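PDB 6IL9: fructuronate-tagaturonate epimerase UxaE from Cohnella laeviribosi in complex with 1 glycerol from Cohnella laeviribosi, which probably interconverts fructuronate and tagaturonate by epimerisation, using a TIM-barrel domain that holds a zinc ion. Local coordinates for residues 413-418 with 429-434. Numbering follows the deposited sequence.
Sequences NIRPLA and MNENDA
Asn-413 reaches across to Asp-433 in the first turn of helix 432-440, where the long loop that follows helix 384-402 of this TIM-barrel enzyme folds back on the start of the next helix. Asn-413 ND2 donates to Asp-433 OD2 over 2.8 Å in a fairly straight bond. Asp-433 OD2 lies in the amide plane of Asn-413, while ND2 comes to it from above the carboxylate plane, 42° out of it; the two flat groups are well tilted from one another. The other oxygen, OD1, accepts from the backbone N of Asn-410, so both carboxylate oxygens tie the helix start to the loop. Ile-414 makes the apolar part of the contact. With CG1 placed anti to its carbonyl carbon (chi1 -52°), the side chain lays Ile-414 CG1 3.7 Å from Asp-433 CB and brings CD1 to the backbone of Ala-434, while Ile-414 CG2 lies 4.3 Å from Ala-434 CB. Beyond, Ile-414 also packs on His-391 of helix 384-402 and Leu-437. Arg-415 turns instead to Glu-431, the N-cap residue, in a salt bridge whose NH2-OE2 hydrogen bond is weak, bent to 122° despite its 2.8 Å length. Ser-427 OG is a second partner of NH2, and Tyr-428 makes a cation-pi contact with this arginine. A water reinforces the bridge: it accepts from the backbone N of Arg-415 and, at the guanidinium edge, from NE, and donates to Glu-431 OE1 across 2.6 Å.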
loop_
_atom_site.group_PDB
_atom_site.type_symbol
_atom_site.label_atom_id
_atom_site.label_comp_id
_atom_site.label_asym_id
_atom_site.label_seq_id
_atom_site.Cartn_x
_atom_site.Cartn_y
_atom_site.Cartn_z
ATOM N N ASN A 413 5.647 -5.249 27.824
ATOM C CA ASN A 413 5.792 -3.793 27.868
ATOM C C ASN A 413 4.453 -3.067 27.889
ATOM O O ASN A 413 4.425 -1.854 28.128
ATOM C CB ASN A 413 6.588 -3.291 26.655
ATOM C CG ASN A 413 8.068 -3.559 26.769
ATOM O OD1 ASN A 413 8.591 -3.745 27.868
ATOM N ND2 ASN A 413 8.761 -3.550 25.628
ATOM N N ILE A 414 3.355 -3.761 27.633
ATOM C CA ILE A 414 2.054 -3.116 27.476
ATOM C C ILE A 414 1.350 -3.067 28.833
ATOM O O ILE A 414 1.118 -4.110 29.451
ATOM C CB ILE A 414 1.200 -3.856 26.437
ATOM C CG1 ILE A 414 1.985 -4.028 25.124
ATOM C CG2 ILE A 414 -0.107 -3.095 26.174
ATOM C CD1 ILE A 414 1.251 -4.868 24.064
ATOM N N ARG A 415 1.004 -1.864 29.288
ATOM C CA ARG A 415 0.305 -1.727 30.562
ATOM C C ARG A 415 -1.029 -2.469 30.510
ATOM O O ARG A 415 -1.732 -2.416 29.488
ATOM C CB ARG A 415 0.053 -0.251 30.897
ATOM C CG ARG A 415 1.261 0.544 31.367
ATOM C CD ARG A 415 0.974 2.053 31.321
ATOM N NE ARG A 415 0.762 2.495 29.947
ATOM C CZ ARG A 415 0.215 3.649 29.575
ATOM N NH1 ARG A 415 -0.186 4.540 30.476
ATOM N NH2 ARG A 415 0.082 3.912 28.280
ATOM N N PRO A 416 -1.409 -3.171 31.580
ATOM C CA PRO A 416 -2.739 -3.789 31.616
ATOM C C PRO A 416 -3.818 -2.726 31.514
ATOM O O PRO A 416 -3.678 -1.624 32.053
ATOM C CB PRO A 416 -2.773 -4.495 32.977
ATOM C CG PRO A 416 -1.310 -4.668 33.351
ATOM C CD PRO A 416 -0.602 -3.490 32.774
ATOM N N LEU A 417 -4.898 -3.071 30.805
ATOM C CA LEU A 417 -5.988 -2.124 30.587
ATOM C C LEU A 417 -6.549 -1.618 31.912
ATOM O O LEU A 417 -6.903 -0.440 32.039
ATOM C CB LEU A 417 -7.086 -2.785 29.750
ATOM C CG LEU A 417 -6.898 -2.857 28.231
ATOM C CD1 LEU A 417 -7.998 -3.698 27.584
ATOM C CD2 LEU A 417 -6.862 -1.455 27.624
ATOM N N ALA A 418 -6.600 -2.488 32.922
ATOM C CA ALA A 418 -7.092 -2.094 34.239
ATOM C C ALA A 418 -6.213 -1.055 34.922
ATOM O O ALA A 418 -6.650 -0.459 35.915
ATOM C CB ALA A 418 -7.228 -3.333 35.126
ATOM N N MET A 429 -1.373 4.088 21.401
ATOM C CA MET A 429 -1.060 4.188 19.979
ATOM C C MET A 429 0.185 5.023 19.714
ATOM O O MET A 429 0.528 5.264 18.547
ATOM C CB MET A 429 -2.271 4.728 19.207
ATOM C CG MET A 429 -3.411 3.691 19.066
ATOM S SD MET A 429 -3.005 2.083 18.299
ATOM C CE MET A 429 -2.589 1.109 19.763
ATOM N N ASN A 430 0.885 5.432 20.770
ATOM C CA ASN A 430 2.213 6.015 20.662
ATOM C C ASN A 430 3.320 5.055 21.075
ATOM O O ASN A 430 4.485 5.444 21.043
ATOM C CB ASN A 430 2.323 7.279 21.521
ATOM C CG ASN A 430 1.421 8.385 21.039
ATOM O OD1 ASN A 430 1.186 8.523 19.837
ATOM N ND2 ASN A 430 0.889 9.164 21.973
ATOM N N GLU A 431 2.996 3.822 21.454
ATOM C CA GLU A 431 3.978 2.886 21.992
ATOM C C GLU A 431 4.272 1.770 21.003
ATOM O O GLU A 431 3.367 1.281 20.326
ATOM C CB GLU A 431 3.478 2.274 23.300
ATOM C CG GLU A 431 3.189 3.317 24.360
ATOM C CD GLU A 431 2.350 2.767 25.491
ATOM O OE1 GLU A 431 1.919 1.591 25.407
ATOM O OE2 GLU A 431 2.129 3.515 26.474
ATOM N N ASN A 432 5.540 1.336 20.956
ATOM C CA ASN A 432 5.927 0.306 19.996
ATOM C C ASN A 432 5.059 -0.938 20.121
ATOM O O ASN A 432 4.510 -1.438 19.128
ATOM C CB ASN A 432 7.389 -0.097 20.195
ATOM C CG ASN A 432 8.356 0.948 19.712
ATOM O OD1 ASN A 432 7.999 1.844 18.942
ATOM N ND2 ASN A 432 9.603 0.831 20.151
ATOM N N ASP A 433 4.958 -1.481 21.331
ATOM C CA ASP A 433 4.408 -2.823 21.442
ATOM C C ASP A 433 2.898 -2.814 21.267
ATOM O O ASP A 433 2.363 -3.638 20.522
ATOM C CB ASP A 433 4.834 -3.451 22.769
ATOM C CG ASP A 433 6.343 -3.621 22.844
ATOM O OD1 ASP A 433 6.896 -4.468 22.108
ATOM O OD2 ASP A 433 6.990 -2.862 23.585
ATOM N N ALA A 434 2.199 -1.874 21.909
ATOM C CA ALA A 434 0.752 -1.774 21.703
ATOM C C ALA A 434 0.415 -1.466 20.242
ATOM O O ALA A 434 -0.567 -1.988 19.703
ATOM C CB ALA A 434 0.151 -0.712 22.627
HETATM O O HOH W 1 1.726 0.538 27.793
#